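Local structure of amidase (Bacillus anthracis, 5EWQ) at residues R14-K19 with G82-S87; Q24-Q29 with T89-N94; L72-E77 with A214-L219; T137-D142 with V381-L386; N190-G195 with A233-V238. The protein probably hydrolyses monocarboxylic amides to the acid and ammonia, as expected of an enzyme of the amidase signature family. All coordinates share one frame; numbering follows the deposited sequence.

Contact 1. Residues R14-K19 with G82-S87; sequences RIVYDK and GITLNS
An N-terminal arm in extended conformation, R14-Y17, lies across the irregular turn I83-N86 that leads into strand 88-91, the edge strand of the large mixed sheet. At one end of this surface contact the guanidinium of R14 grips a single backbone oxygen. NH1 of R14 bonds to I83 O at 2.8 Å with an N-H...O angle of 159°, and NH2 adds a weak bond to the same oxygen. I83 O sits at the guanidinium edge, only 6° out of its plane, whereas the donor is tilted from the I83 carbonyl plane. The R14 chain, extended from CG to NE, crosses the I83 side chain at about a right angle and sets NH2 3.6 Å from I83 CD1. At the other end V16 and N86 run past each other in opposite directions, V16 CG2 lying 3.5 Å from N86 ND2. That amide gives I15 O a weak, bent bond (122°), while its OD1 accepts from K187, whose NZ also bonds to Y17 O. K187 thus ties the arm to the turn, and backbone bonds from I15 to Q189 and from Y17 to K187 hold the arm against the small two-stranded hairpin 183-189. Inside the turn, T84 OG1 donates to G82 O from above the carbonyl plane at 2.9 Å, while T84 CG2 faces V16 CG2 at 4.1 Å.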
# COMPACT_ATOMS: atom_id res chain seq x y z
N ARG A 14 -7.46 -8.95 19.39
CA ARG A 14 -6.61 -10.02 18.88
C ARG A 14 -7.45 -11.15 18.30
O ARG A 14 -7.64 -12.19 18.92
CB ARG A 14 -5.68 -10.55 19.98
CG ARG A 14 -4.47 -9.67 20.23
CD ARG A 14 -3.44 -10.37 21.09
NE ARG A 14 -2.20 -9.59 21.19
CZ ARG A 14 -1.18 -9.72 20.35
NH1 ARG A 14 -1.23 -10.60 19.36
NH2 ARG A 14 -0.09 -8.97 20.51
N ILE A 15 -7.94 -10.92 17.09
CA ILE A 15 -8.76 -11.91 16.39
C ILE A 15 -8.02 -12.45 15.17
O ILE A 15 -7.59 -11.69 14.30
CB ILE A 15 -10.10 -11.31 15.94
CG1 ILE A 15 -10.83 -10.69 17.13
CG2 ILE A 15 -10.96 -12.38 15.28
CD1 ILE A 15 -12.15 -10.04 16.77
N VAL A 16 -7.87 -13.77 15.11
CA VAL A 16 -7.16 -14.41 14.00
C VAL A 16 -7.96 -15.58 13.43
O VAL A 16 -8.24 -16.55 14.14
CB VAL A 16 -5.77 -14.92 14.44
CG1 VAL A 16 -5.11 -15.70 13.31
CG2 VAL A 16 -4.89 -13.75 14.86
N TYR A 17 -8.32 -15.48 12.16
CA TYR A 17 -9.08 -16.53 11.48
C TYR A 17 -8.19 -17.37 10.58
O TYR A 17 -7.28 -16.84 9.94
CB TYR A 17 -10.21 -15.93 10.65
CG TYR A 17 -11.21 -15.10 11.42
CD1 TYR A 17 -11.80 -15.59 12.58
CD2 TYR A 17 -11.55 -13.82 11.00
CE1 TYR A 17 -12.72 -14.83 13.28
CE2 TYR A 17 -12.45 -13.05 11.70
CZ TYR A 17 -13.04 -13.56 12.84
OH TYR A 17 -13.94 -12.80 13.54
N ASP A 18 -8.46 -18.67 10.53
CA ASP A 18 -7.82 -19.59 9.59
C ASP A 18 -6.30 -19.47 9.59
O ASP A 18 -5.70 -19.03 8.61
CB ASP A 18 -8.37 -19.35 8.18
CG ASP A 18 -8.04 -20.47 7.22
OD1 ASP A 18 -7.66 -21.57 7.69
OD2 ASP A 18 -8.16 -20.26 5.99
N LYS A 19 -5.68 -19.85 10.70
CA LYS A 19 -4.24 -19.69 10.87
C LYS A 19 -3.44 -20.65 9.99
O LYS A 19 -2.33 -20.33 9.56
CB LYS A 19 -3.86 -19.88 12.34
CG LYS A 19 -2.43 -19.50 12.66
CD LYS A 19 -2.37 -18.47 13.78
CE LYS A 19 -2.91 -19.03 15.08
NZ LYS A 19 -2.77 -18.05 16.20
N GLY A 82 3.99 -15.89 17.99
CA GLY A 82 4.67 -14.90 18.79
C GLY A 82 3.80 -13.68 19.02
O GLY A 82 2.72 -13.78 19.60
N ILE A 83 4.27 -12.52 18.56
CA ILE A 83 3.52 -11.28 18.69
C ILE A 83 2.24 -11.35 17.84
O ILE A 83 1.26 -10.66 18.13
CB ILE A 83 4.37 -10.06 18.28
CG1 ILE A 83 3.69 -8.75 18.68
CG2 ILE A 83 4.69 -10.08 16.79
CD1 ILE A 83 3.50 -8.60 20.18
N THR A 84 2.26 -12.20 16.82
CA THR A 84 1.10 -12.47 15.97
C THR A 84 0.47 -11.20 15.42
O THR A 84 -0.63 -10.81 15.82
CB THR A 84 0.03 -13.28 16.73
OG1 THR A 84 0.67 -14.27 17.55
CG2 THR A 84 -0.92 -13.97 15.76
N LEU A 85 1.16 -10.55 14.48
CA LEU A 85 0.67 -9.32 13.88
C LEU A 85 -0.52 -9.58 12.97
O LEU A 85 -1.36 -8.70 12.77
CB LEU A 85 1.79 -8.62 13.10
CG LEU A 85 3.05 -8.29 13.89
CD1 LEU A 85 4.09 -7.62 13.00
CD2 LEU A 85 2.73 -7.40 15.08
N ASN A 86 -0.58 -10.79 12.43
CA ASN A 86 -1.66 -11.21 11.54
C ASN A 86 -1.86 -10.24 10.38
O ASN A 86 -2.90 -9.60 10.25
CB ASN A 86 -2.97 -11.36 12.32
CG ASN A 86 -4.03 -12.13 11.55
OD1 ASN A 86 -3.71 -12.90 10.65
ND2 ASN A 86 -5.29 -11.94 11.92
N SER A 87 -0.83 -10.12 9.54
CA SER A 87 -0.87 -9.18 8.42
C SER A 87 -0.78 -9.89 7.08
O SER A 87 -0.83 -9.25 6.03
CB SER A 87 0.28 -8.17 8.55
OG SER A 87 1.53 -8.82 8.46

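Contact 2. Residues Q24-Q29 with T89-N94; sequences QPIHNQ and TEINPN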
# COMPACT_ATOMS: atom_id res chain seq x y z
N GLN A 24 0.63 -23.66 6.88
CA GLN A 24 0.82 -24.88 6.09
C GLN A 24 1.61 -24.67 4.79
O GLN A 24 2.46 -25.49 4.47
CB GLN A 24 -0.54 -25.52 5.78
CG GLN A 24 -1.12 -26.31 6.94
CD GLN A 24 -2.47 -26.91 6.62
OE1 GLN A 24 -3.05 -26.65 5.57
NE2 GLN A 24 -2.98 -27.74 7.54
N PRO A 25 1.33 -23.58 4.04
CA PRO A 25 2.22 -23.35 2.90
C PRO A 25 3.66 -23.09 3.33
O PRO A 25 4.59 -23.48 2.63
CB PRO A 25 1.62 -22.10 2.23
CG PRO A 25 0.19 -22.14 2.61
CD PRO A 25 0.17 -22.68 4.01
N ILE A 26 3.83 -22.45 4.48
CA ILE A 26 5.16 -22.20 5.04
C ILE A 26 5.79 -23.49 5.53
O ILE A 26 6.96 -23.77 5.24
CB ILE A 26 5.10 -21.18 6.19
CG1 ILE A 26 4.69 -19.80 5.67
CG2 ILE A 26 6.44 -21.09 6.90
CD1 ILE A 26 4.58 -18.75 6.75
N HIS A 27 5.02 -24.29 6.26
CA HIS A 27 5.51 -25.54 6.82
C HIS A 27 5.90 -26.55 5.75
O HIS A 27 6.84 -27.33 5.92
CB HIS A 27 4.45 -26.16 7.75
CG HIS A 27 4.75 -27.56 8.16
ND1 HIS A 27 4.04 -28.65 7.69
CD2 HIS A 27 5.69 -28.06 9.01
CE1 HIS A 27 4.53 -29.75 8.22
NE2 HIS A 27 5.52 -29.43 9.03
N ASN A 28 5.18 -26.54 4.63
CA ASN A 28 5.43 -27.49 3.55
C ASN A 28 6.77 -27.26 2.86
O ASN A 28 7.50 -28.21 2.57
CB ASN A 28 4.30 -27.42 2.51
CG ASN A 28 3.02 -28.07 3.00
OD1 ASN A 28 3.05 -28.99 3.82
ND2 ASN A 28 1.89 -27.60 2.49
N GLN A 29 7.10 -26.00 2.60
CA GLN A 29 8.34 -25.68 1.90
C GLN A 29 9.45 -25.27 2.86
O GLN A 29 10.39 -24.57 2.48
CB GLN A 29 8.10 -24.57 0.87
CG GLN A 29 7.49 -23.31 1.44
CD GLN A 29 6.91 -22.41 0.36
OE1 GLN A 29 7.23 -22.54 -0.82
NE2 GLN A 29 6.04 -21.49 0.77
N THR A 89 -2.44 -12.75 4.57
CA THR A 89 -3.62 -13.55 4.27
C THR A 89 -3.25 -14.82 3.51
O THR A 89 -3.75 -15.90 3.81
CB THR A 89 -4.65 -12.77 3.43
OG1 THR A 89 -4.00 -12.20 2.29
CG2 THR A 89 -5.28 -11.67 4.26
N GLU A 90 -2.36 -14.68 2.53
CA GLU A 90 -2.00 -15.81 1.68
C GLU A 90 -0.49 -15.95 1.52
O GLU A 90 0.25 -14.97 1.58
CB GLU A 90 -2.66 -15.66 0.31
CG GLU A 90 -3.17 -16.97 -0.27
CD GLU A 90 -4.40 -17.47 0.45
OE1 GLU A 90 -4.56 -18.71 0.56
OE2 GLU A 90 -5.21 -16.64 0.90
N ILE A 91 -0.04 -17.19 1.31
CA ILE A 91 1.36 -17.47 1.05
C ILE A 91 1.49 -18.35 -0.19
O ILE A 91 0.83 -19.38 -0.29
CB ILE A 91 2.04 -18.17 2.25
CG1 ILE A 91 2.23 -17.18 3.40
CG2 ILE A 91 3.39 -18.75 1.84
CD1 ILE A 91 3.20 -16.06 3.10
N ASN A 92 2.33 -17.93 -1.13
CA ASN A 92 2.60 -18.71 -2.32
C ASN A 92 3.26 -20.04 -1.96
O ASN A 92 4.36 -20.06 -1.42
CB ASN A 92 3.50 -17.92 -3.29
CG ASN A 92 3.55 -18.52 -4.68
OD1 ASN A 92 3.31 -19.72 -4.87
ND2 ASN A 92 3.87 -17.70 -5.67
N PRO A 93 2.58 -21.15 -2.26
CA PRO A 93 3.14 -22.48 -2.00
C PRO A 93 4.31 -22.79 -2.94
O PRO A 93 5.12 -23.67 -2.65
CB PRO A 93 1.97 -23.42 -2.27
CG PRO A 93 1.10 -22.68 -3.22
CD PRO A 93 1.22 -21.24 -2.84
N ASN A 94 4.38 -22.06 -4.05
CA ASN A 94 5.46 -22.24 -5.01
C ASN A 94 6.53 -21.16 -4.87
O ASN A 94 7.34 -20.96 -5.78
CB ASN A 94 4.91 -22.23 -6.44
CG ASN A 94 3.85 -23.30 -6.66
OD1 ASN A 94 3.90 -24.37 -6.07
ND2 ASN A 94 2.88 -23.00 -7.52
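I91 lays its CG2 methyl against the last turns of helix 20-28, and the close packing of this contact gathers round that one branch. P25 CB lies 3.8 Å from I91 CG2, I26 CG1 follows at 4.2 Å, and the amide nitrogen of Q29 stands 4.0 Å from the same methyl. With CG1 of I91 beside the backbone N (chi1 -72°), CG2 lies anti to it and faces the helix, while CD1 reaches toward I75 of helix 64-79, which closes the buried side together with I26. I91 ends the edge strand 88-91 of the large mixed sheet, shortly after a classic beta bulge in which T89 and E90 both face K165. Beyond the strand the chain turns at N92, whose OD1 accepts from N94 N at 2.7 Å in an Asx turn that leads toward helix 95-104. Q29, just past the end of its own helix, spans this corner. Its extended chain brings NE2 to N92 O at 3.1 Å in a nearly straight bond (163°), with the acceptor close to the Q29 amide plane, and OE1 accepts from M96 N, near the start of helix 95-104. Both ends of the amide therefore have backbone partners, which fixes its rotation. The outer side is looser: P93 is exposed and its ring makes no close approach to the helix, although its CA comes within 5.1 Å of the CA of P25, itself only partly covered from solvent.

Contact 3. Residues L72-E77 with A214-L219; sequences LFRIQE and ADFAPL
The F216 ring is held between backbone and methyl: the CA of I75 lies 4.3 Å above one face and the CB of A214 3.6 Å above the opposite one, both offset toward the rim. The second flat group, the guanidinium of R74, meets A214 O at its edge, close to its plane. Together they seat helix 64-79 against the buried loop that links helix 206-213 to strand 219-223 of the large mixed sheet. NH2 of R74 bonds to A214 O at 3.0 Å (154°), approaching from above the carbonyl plane, and NE adds a weak bond to the same oxygen. A bend at chi3 (59°) turns the end of the arginine toward the loop, with R74 CD 3.4 Å from D215 O. NH1 of R74 forms a salt bridge with E42, so the guanidinium bridges helix 35-45 and the A214 carbonyl; an acetate about 5 Å from the side chain probably comes from the crystallisation liquor. D215 turns its OD2 to N47 N and to R268. At the helix backbone, F216 CE1 approaches R74 O obliquely at 3.6 Å, and CG1 of I75 rests 3.8 Å from F216 CB.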
# COMPACT_ATOMS: atom_id res chain seq x y z
N LEU A 72 9.55 -16.29 5.10
CA LEU A 72 8.56 -17.30 5.45
C LEU A 72 8.71 -17.71 6.91
O LEU A 72 7.72 -17.94 7.61
CB LEU A 72 8.68 -18.52 4.55
CG LEU A 72 8.38 -18.32 3.06
CD1 LEU A 72 8.57 -19.62 2.29
CD2 LEU A 72 6.97 -17.77 2.87
N PHE A 73 9.95 -17.80 7.37
CA PHE A 73 10.24 -18.16 8.75
C PHE A 73 9.78 -17.07 9.71
O PHE A 73 9.26 -17.35 10.79
CB PHE A 73 11.73 -18.44 8.93
CG PHE A 73 12.12 -18.79 10.34
CD1 PHE A 73 11.74 -20.00 10.89
CD2 PHE A 73 12.88 -17.92 11.10
CE1 PHE A 73 12.10 -20.33 12.19
CE2 PHE A 73 13.25 -18.24 12.39
CZ PHE A 73 12.86 -19.45 12.94
N ARG A 74 9.97 -15.82 9.30
CA ARG A 74 9.56 -14.68 10.12
C ARG A 74 8.04 -14.55 10.18
O ARG A 74 7.48 -14.23 11.23
CB ARG A 74 10.18 -13.38 9.59
CG ARG A 74 11.68 -13.29 9.77
CD ARG A 74 12.22 -11.94 9.32
NE ARG A 74 11.61 -10.85 10.08
CZ ARG A 74 12.08 -10.39 11.23
NH1 ARG A 74 13.16 -10.93 11.78
NH2 ARG A 74 11.47 -9.39 11.85
N ILE A 75 7.38 -14.81 9.06
CA ILE A 75 5.92 -14.79 9.01
C ILE A 75 5.35 -15.89 9.91
O ILE A 75 4.33 -15.70 10.58
CB ILE A 75 5.40 -14.96 7.57
CG1 ILE A 75 5.84 -13.79 6.70
CG2 ILE A 75 3.88 -15.08 7.55
CD1 ILE A 75 5.46 -13.93 5.24
N GLN A 76 6.02 -17.03 9.92
CA GLN A 76 5.59 -18.16 10.74
C GLN A 76 5.77 -17.89 12.23
O GLN A 76 4.95 -18.32 13.04
CB GLN A 76 6.37 -19.42 10.34
CG GLN A 76 5.98 -20.67 11.12
CD GLN A 76 6.76 -21.89 10.68
OE1 GLN A 76 6.26 -22.72 9.92
NE2 GLN A 76 7.99 -22.02 11.17
N GLU A 77 6.83 -17.18 12.58
CA GLU A 77 7.18 -16.97 13.98
C GLU A 77 6.67 -15.64 14.55
O GLU A 77 6.54 -15.50 15.77
CB GLU A 77 8.70 -17.04 14.16
CG GLU A 77 9.30 -18.41 13.87
CD GLU A 77 8.96 -19.43 14.93
OE1 GLU A 77 9.09 -19.11 16.13
OE2 GLU A 77 8.57 -20.56 14.56
N ALA A 214 7.80 -5.06 9.41
CA ALA A 214 8.28 -6.16 10.24
C ALA A 214 9.24 -7.06 9.47
O ALA A 214 9.57 -8.16 9.92
CB ALA A 214 7.12 -6.97 10.79
N ASP A 215 9.67 -6.59 8.30
CA ASP A 215 10.59 -7.33 7.44
C ASP A 215 10.07 -8.72 7.07
O ASP A 215 10.81 -9.70 7.15
CB ASP A 215 11.97 -7.44 8.09
CG ASP A 215 12.68 -6.11 8.18
OD1 ASP A 215 12.48 -5.39 9.19
OD2 ASP A 215 13.45 -5.77 7.25
N PHE A 216 8.80 -8.79 6.69
CA PHE A 216 8.23 -10.02 6.17
C PHE A 216 8.41 -10.06 4.65
O PHE A 216 8.19 -11.09 4.01
CB PHE A 216 6.75 -10.13 6.53
CG PHE A 216 6.48 -10.22 8.00
CD1 PHE A 216 7.45 -10.72 8.86
CD2 PHE A 216 5.27 -9.81 8.53
CE1 PHE A 216 7.21 -10.81 10.22
CE2 PHE A 216 5.02 -9.90 9.89
CZ PHE A 216 5.99 -10.40 10.74
N ALA A 217 8.83 -8.93 4.10
CA ALA A 217 9.05 -8.78 2.67
C ALA A 217 9.82 -7.49 2.39
O ALA A 217 9.70 -6.53 3.14
CB ALA A 217 7.72 -8.77 1.92
N PRO A 218 10.62 -7.48 1.31
CA PRO A 218 11.37 -6.26 0.96
C PRO A 218 10.45 -5.18 0.43
O PRO A 218 10.60 -4.01 0.77
CB PRO A 218 12.34 -6.74 -0.13
CG PRO A 218 12.28 -8.24 -0.10
CD PRO A 218 10.91 -8.58 0.39
N LEU A 219 9.49 -5.59 -0.41
CA LEU A 219 8.57 -4.66 -1.05
C LEU A 219 7.13 -5.13 -0.92
O LEU A 219 6.88 -6.31 -0.66
CB LEU A 219 8.94 -4.48 -2.52
CG LEU A 219 10.38 -4.04 -2.79
CD1 LEU A 219 10.66 -4.04 -4.28
CD2 LEU A 219 10.62 -2.66 -2.20

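Contact 4. Residues T137-D142 with V381-L386; sequences TYVLKD and VPVKSL
V139 and L140, in the middle of a beta turn, meet the V381-V383 segment mainly through apolar carbon, with one carbonyl oxygen, V139 O, against the proline ring. CG2 of V139 touches CG2 of V383 at 3.7 Å, the two side chains crossing at about a right angle. The L140 branch CD2 lies 3.8 Å from V381 CG2 and 4.0 Å from P382 CG, so this one methyl sits in the corner between the two residues. The proline also packs its CG against V139 O, 3.6 Å away. With CG2 anti to its backbone N (chi1 64° for CG1), V139 directs the touching methyl at V383. Around this first shell, F375 of helix 360-377 lies against L140, V381 and V383, F392 of helix 386-394 covers V139, and W143 packs on V381 and P382.

The turn itself, type I from Y138 to K141, is braced by polar bonds on its own side of the contact: T137 OG1 accepts from L140 N at 3.3 Å in an ST motif, and S134 binds both T137 OG1, through its carbonyl, and L140 O, through its hydroxyl. The contact thus joins the loop after strand 118-122 to the connection between two helices chiefly by apolar packing of branched side chains and a proline ring, with P382 on the solvent side. No polar bond links the two segments, so the fit rests on van der Waals packing with little directional preference.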
# COMPACT_ATOMS: atom_id res chain seq x y z
N THR A 137 -12.45 -10.46 2.21
CA THR A 137 -13.79 -10.97 2.50
C THR A 137 -13.80 -12.47 2.76
O THR A 137 -12.93 -13.20 2.30
CB THR A 137 -14.77 -10.67 1.35
OG1 THR A 137 -14.44 -11.46 0.21
CG2 THR A 137 -14.70 -9.20 0.97
N TYR A 138 -14.80 -12.92 3.51
CA TYR A 138 -14.97 -14.34 3.80
C TYR A 138 -15.59 -15.07 2.61
O TYR A 138 -15.32 -16.25 2.38
CB TYR A 138 -15.85 -14.53 5.05
CG TYR A 138 -16.01 -15.97 5.49
CD1 TYR A 138 -15.14 -16.54 6.40
CD2 TYR A 138 -17.05 -16.75 4.99
CE1 TYR A 138 -15.29 -17.85 6.80
CE2 TYR A 138 -17.20 -18.07 5.39
CZ TYR A 138 -16.32 -18.61 6.29
OH TYR A 138 -16.47 -19.92 6.69
N VAL A 139 -16.42 -14.36 1.85
CA VAL A 139 -17.15 -14.97 0.74
C VAL A 139 -16.23 -15.31 -0.43
O VAL A 139 -16.49 -16.24 -1.19
CB VAL A 139 -18.29 -14.03 0.26
CG1 VAL A 139 -17.73 -12.73 -0.30
CG2 VAL A 139 -19.18 -14.73 -0.76
N LEU A 140 -15.12 -14.58 -0.55
CA LEU A 140 -14.18 -14.80 -1.64
C LEU A 140 -12.86 -15.39 -1.13
O LEU A 140 -11.86 -15.37 -1.84
CB LEU A 140 -13.90 -13.49 -2.38
CG LEU A 140 -15.04 -12.85 -3.17
CD1 LEU A 140 -14.66 -11.44 -3.60
CD2 LEU A 140 -15.40 -13.70 -4.37
N LYS A 141 -12.88 -15.91 0.09
CA LYS A 141 -11.66 -16.38 0.75
C LYS A 141 -10.96 -17.52 0.00
O LYS A 141 -9.77 -17.75 0.20
CB LYS A 141 -11.98 -16.83 2.18
CG LYS A 141 -12.76 -18.13 2.28
CD LYS A 141 -13.10 -18.46 3.72
CE LYS A 141 -13.86 -19.77 3.83
NZ LYS A 141 -13.05 -20.92 3.33
N ASP A 142 -11.70 -18.22 -0.85
CA ASP A 142 -11.15 -19.37 -1.55
C ASP A 142 -11.20 -19.22 -3.07
O ASP A 142 -10.85 -20.15 -3.80
CB ASP A 142 -11.88 -20.64 -1.14
CG ASP A 142 -11.68 -20.98 0.33
OD1 ASP A 142 -10.55 -20.81 0.83
OD2 ASP A 142 -12.65 -21.42 0.98
N VAL A 381 -16.44 -17.43 -10.15
CA VAL A 381 -16.56 -16.69 -8.90
C VAL A 381 -17.82 -17.11 -8.14
O VAL A 381 -18.89 -17.24 -8.74
CB VAL A 381 -16.56 -15.15 -9.17
CG1 VAL A 381 -17.66 -14.77 -10.15
CG2 VAL A 381 -16.67 -14.37 -7.87
N PRO A 382 -17.69 -17.36 -6.83
CA PRO A 382 -18.82 -17.83 -6.01
C PRO A 382 -19.93 -16.79 -5.82
O PRO A 382 -20.94 -17.09 -5.19
CB PRO A 382 -18.17 -18.17 -4.67
CG PRO A 382 -16.92 -17.35 -4.64
CD PRO A 382 -16.44 -17.33 -6.05
N VAL A 383 -19.73 -15.59 -6.36
CA VAL A 383 -20.72 -14.52 -6.24
C VAL A 383 -20.70 -13.63 -7.49
O VAL A 383 -19.63 -13.27 -7.98
CB VAL A 383 -20.46 -13.65 -4.99
CG1 VAL A 383 -20.87 -12.21 -5.22
CG2 VAL A 383 -21.18 -14.24 -3.78
N LYS A 384 -21.88 -13.30 -8.01
CA LYS A 384 -21.96 -12.48 -9.21
C LYS A 384 -22.65 -11.13 -8.99
O LYS A 384 -22.93 -10.41 -9.95
CB LYS A 384 -22.67 -13.25 -10.32
CG LYS A 384 -21.87 -14.41 -10.88
CD LYS A 384 -22.40 -14.85 -12.23
CE LYS A 384 -21.51 -15.91 -12.85
NZ LYS A 384 -20.11 -15.43 -13.02
N SER A 385 -22.93 -10.80 -7.74
CA SER A 385 -23.55 -9.51 -7.42
C SER A 385 -23.38 -9.13 -5.96
O SER A 385 -23.15 -9.99 -5.10
CB SER A 385 -25.04 -9.53 -7.77
OG SER A 385 -25.76 -10.42 -6.94
N LEU A 386 -23.49 -7.84 -5.67
CA LEU A 386 -23.39 -7.33 -4.31
C LEU A 386 -24.57 -7.81 -3.47
O LEU A 386 -24.47 -7.94 -2.25
CB LEU A 386 -23.31 -5.80 -4.31
CG LEU A 386 -23.09 -5.10 -2.97
CD1 LEU A 386 -21.86 -5.65 -2.27
CD2 LEU A 386 -22.97 -3.60 -3.17

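Contact 5. Residues N190-G195 with A233-V238; sequences NLNPYG and AAQQSV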
# COMPACT_ATOMS: atom_id res chain seq x y z
N ASN A 190 -5.51 -7.02 11.80
CA ASN A 190 -4.11 -6.66 11.62
C ASN A 190 -3.62 -5.88 12.83
O ASN A 190 -4.32 -5.01 13.34
CB ASN A 190 -3.94 -5.82 10.35
CG ASN A 190 -2.55 -5.95 9.74
OD1 ASN A 190 -2.42 -6.22 8.55
ND2 ASN A 190 -1.52 -5.75 10.55
N LEU A 191 -2.41 -6.20 13.29
CA LEU A 191 -1.83 -5.51 14.44
C LEU A 191 -0.62 -4.66 14.04
O LEU A 191 0.15 -5.04 13.16
CB LEU A 191 -1.44 -6.51 15.52
CG LEU A 191 -2.58 -7.34 16.11
CD1 LEU A 191 -2.08 -8.21 17.25
CD2 LEU A 191 -3.73 -6.45 16.57
N ASN A 192 -0.48 -3.51 14.68
CA ASN A 192 0.63 -2.61 14.41
C ASN A 192 1.90 -3.08 15.12
O ASN A 192 1.92 -3.18 16.34
CB ASN A 192 0.28 -1.18 14.83
CG ASN A 192 1.25 -0.14 14.29
OD1 ASN A 192 2.46 -0.34 14.28
ND2 ASN A 192 0.70 0.98 13.83
N PRO A 193 2.95 -3.38 14.34
CA PRO A 193 4.22 -3.92 14.86
C PRO A 193 4.92 -3.01 15.87
O PRO A 193 5.79 -3.47 16.59
CB PRO A 193 5.07 -4.08 13.59
CG PRO A 193 4.45 -3.17 12.59
CD PRO A 193 2.99 -3.20 12.88
N TYR A 194 4.54 -1.74 15.91
CA TYR A 194 5.14 -0.79 16.84
C TYR A 194 4.39 -0.75 18.17
O TYR A 194 4.81 -0.09 19.11
CB TYR A 194 5.20 0.61 16.23
CG TYR A 194 6.26 0.75 15.17
CD1 TYR A 194 7.56 1.10 15.51
CD2 TYR A 194 5.97 0.53 13.83
CE1 TYR A 194 8.54 1.23 14.55
CE2 TYR A 194 6.95 0.66 12.86
CZ TYR A 194 8.23 1.01 13.22
OH TYR A 194 9.20 1.14 12.26
N GLY A 195 3.28 -1.48 18.24
CA GLY A 195 2.48 -1.54 19.45
C GLY A 195 1.10 -2.10 19.21
O GLY A 195 0.14 -1.34 19.01
N ALA A 233 0.88 3.65 5.88
CA ALA A 233 2.32 3.81 5.72
C ALA A 233 2.87 4.75 6.79
O ALA A 233 3.96 4.53 7.31
CB ALA A 233 2.65 4.33 4.33
N ALA A 234 2.11 5.79 7.10
CA ALA A 234 2.51 6.76 8.11
C ALA A 234 2.29 6.21 9.51
O ALA A 234 3.01 6.55 10.45
CB ALA A 234 1.74 8.06 7.93
N GLN A 235 1.29 5.35 9.65
CA GLN A 235 0.92 4.81 10.95
C GLN A 235 1.83 3.65 11.37
O GLN A 235 1.86 3.26 12.54
CB GLN A 235 -0.55 4.35 10.93
CG GLN A 235 -1.14 4.05 12.30
CD GLN A 235 -1.21 5.28 13.19
OE1 GLN A 235 -1.18 6.41 12.72
NE2 GLN A 235 -1.30 5.05 14.50
N GLN A 236 2.57 3.11 10.41
CA GLN A 236 3.46 1.99 10.69
C GLN A 236 4.89 2.30 10.25
O GLN A 236 5.71 1.40 10.07
CB GLN A 236 2.96 0.72 10.00
CG GLN A 236 1.54 0.34 10.39
CD GLN A 236 1.11 -1.00 9.84
OE1 GLN A 236 1.93 -1.90 9.67
NE2 GLN A 236 -0.18 -1.14 9.54
N SER A 237 5.18 3.59 10.08
CA SER A 237 6.53 4.09 9.81
C SER A 237 7.19 3.44 8.60
O SER A 237 8.31 2.94 8.69
CB SER A 237 7.41 3.88 11.05
OG SER A 237 8.67 4.50 10.88
N VAL A 238 6.50 3.46 7.46
CA VAL A 238 7.08 2.97 6.21
C VAL A 238 6.75 3.92 5.06
O VAL A 238 5.93 4.83 5.22
CB VAL A 238 6.58 1.55 5.85
CG1 VAL A 238 7.15 0.52 6.82
CG2 VAL A 238 5.06 1.50 5.84
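N192 and Q236 slide past each other in opposite directions, their amide planes 46° apart, with N192 ND2 3.6 Å from Q236 CG. The asparagine, its CG anti to the backbone N (chi1 -167°), passes alongside Q236 to the backbone of Q235. There ND2 donates to Q235 O at 2.9 Å and 161°; the oxygen lies in the N192 amide plane, but the donor stands above the carbonyl plane of Q235. The amide oxygen of N192, OD1, accepts from Y194 N at 3.0 Å. This Asx turn opens the type I beta turn N192-G195 and leaves OD1 at the edge of the Y194 ring. Both amides also bond to residues at the two ends of a glycine- and serine-rich run, consistent with the amidase signature: N192 ND2 binds D200 O, and Q236 bonds through NE2 to T201 O and through OE1 to T210 OG1. P193 crosses Q236 at about a right angle, setting its CD 3.6 Å from Q236 OE1. Y194 comes edge-on to Q236 O, while its hydroxyl passes S237 CB at 3.5 Å and bonds to K509 O; S237 OG in turn bonds to the hydroxyl of Y473. Positive phi at S237 lets the chain turn back after the helix, V238 N bonding to A233 O at 2.8 Å.

Overall arrangement
From the N terminus, contact 1 returns the chain from the arm 14-19 to the turn before strand 88-91, and contact 2 does so one step later for helix 20-28 and the strand's end, so the two loops cross. Contact 3 starts within both, on helix 64-79, and crosses them to reach the loop before strand 219-223, touching contact 1 through L85 and contact 2 through I26 and I91. Contact 4 closes the longest loop, tying the segment after strand 118-122 to the connection between helices 360-377 and 386-394; it crosses contact 3, encloses contact 5 and touches none. Contact 5 also crosses contact 3, joins the loop after strand 188-189 to helix 230-235, and meets contact 1 by a probable backbone hydrogen bond, L191 N to L85 O.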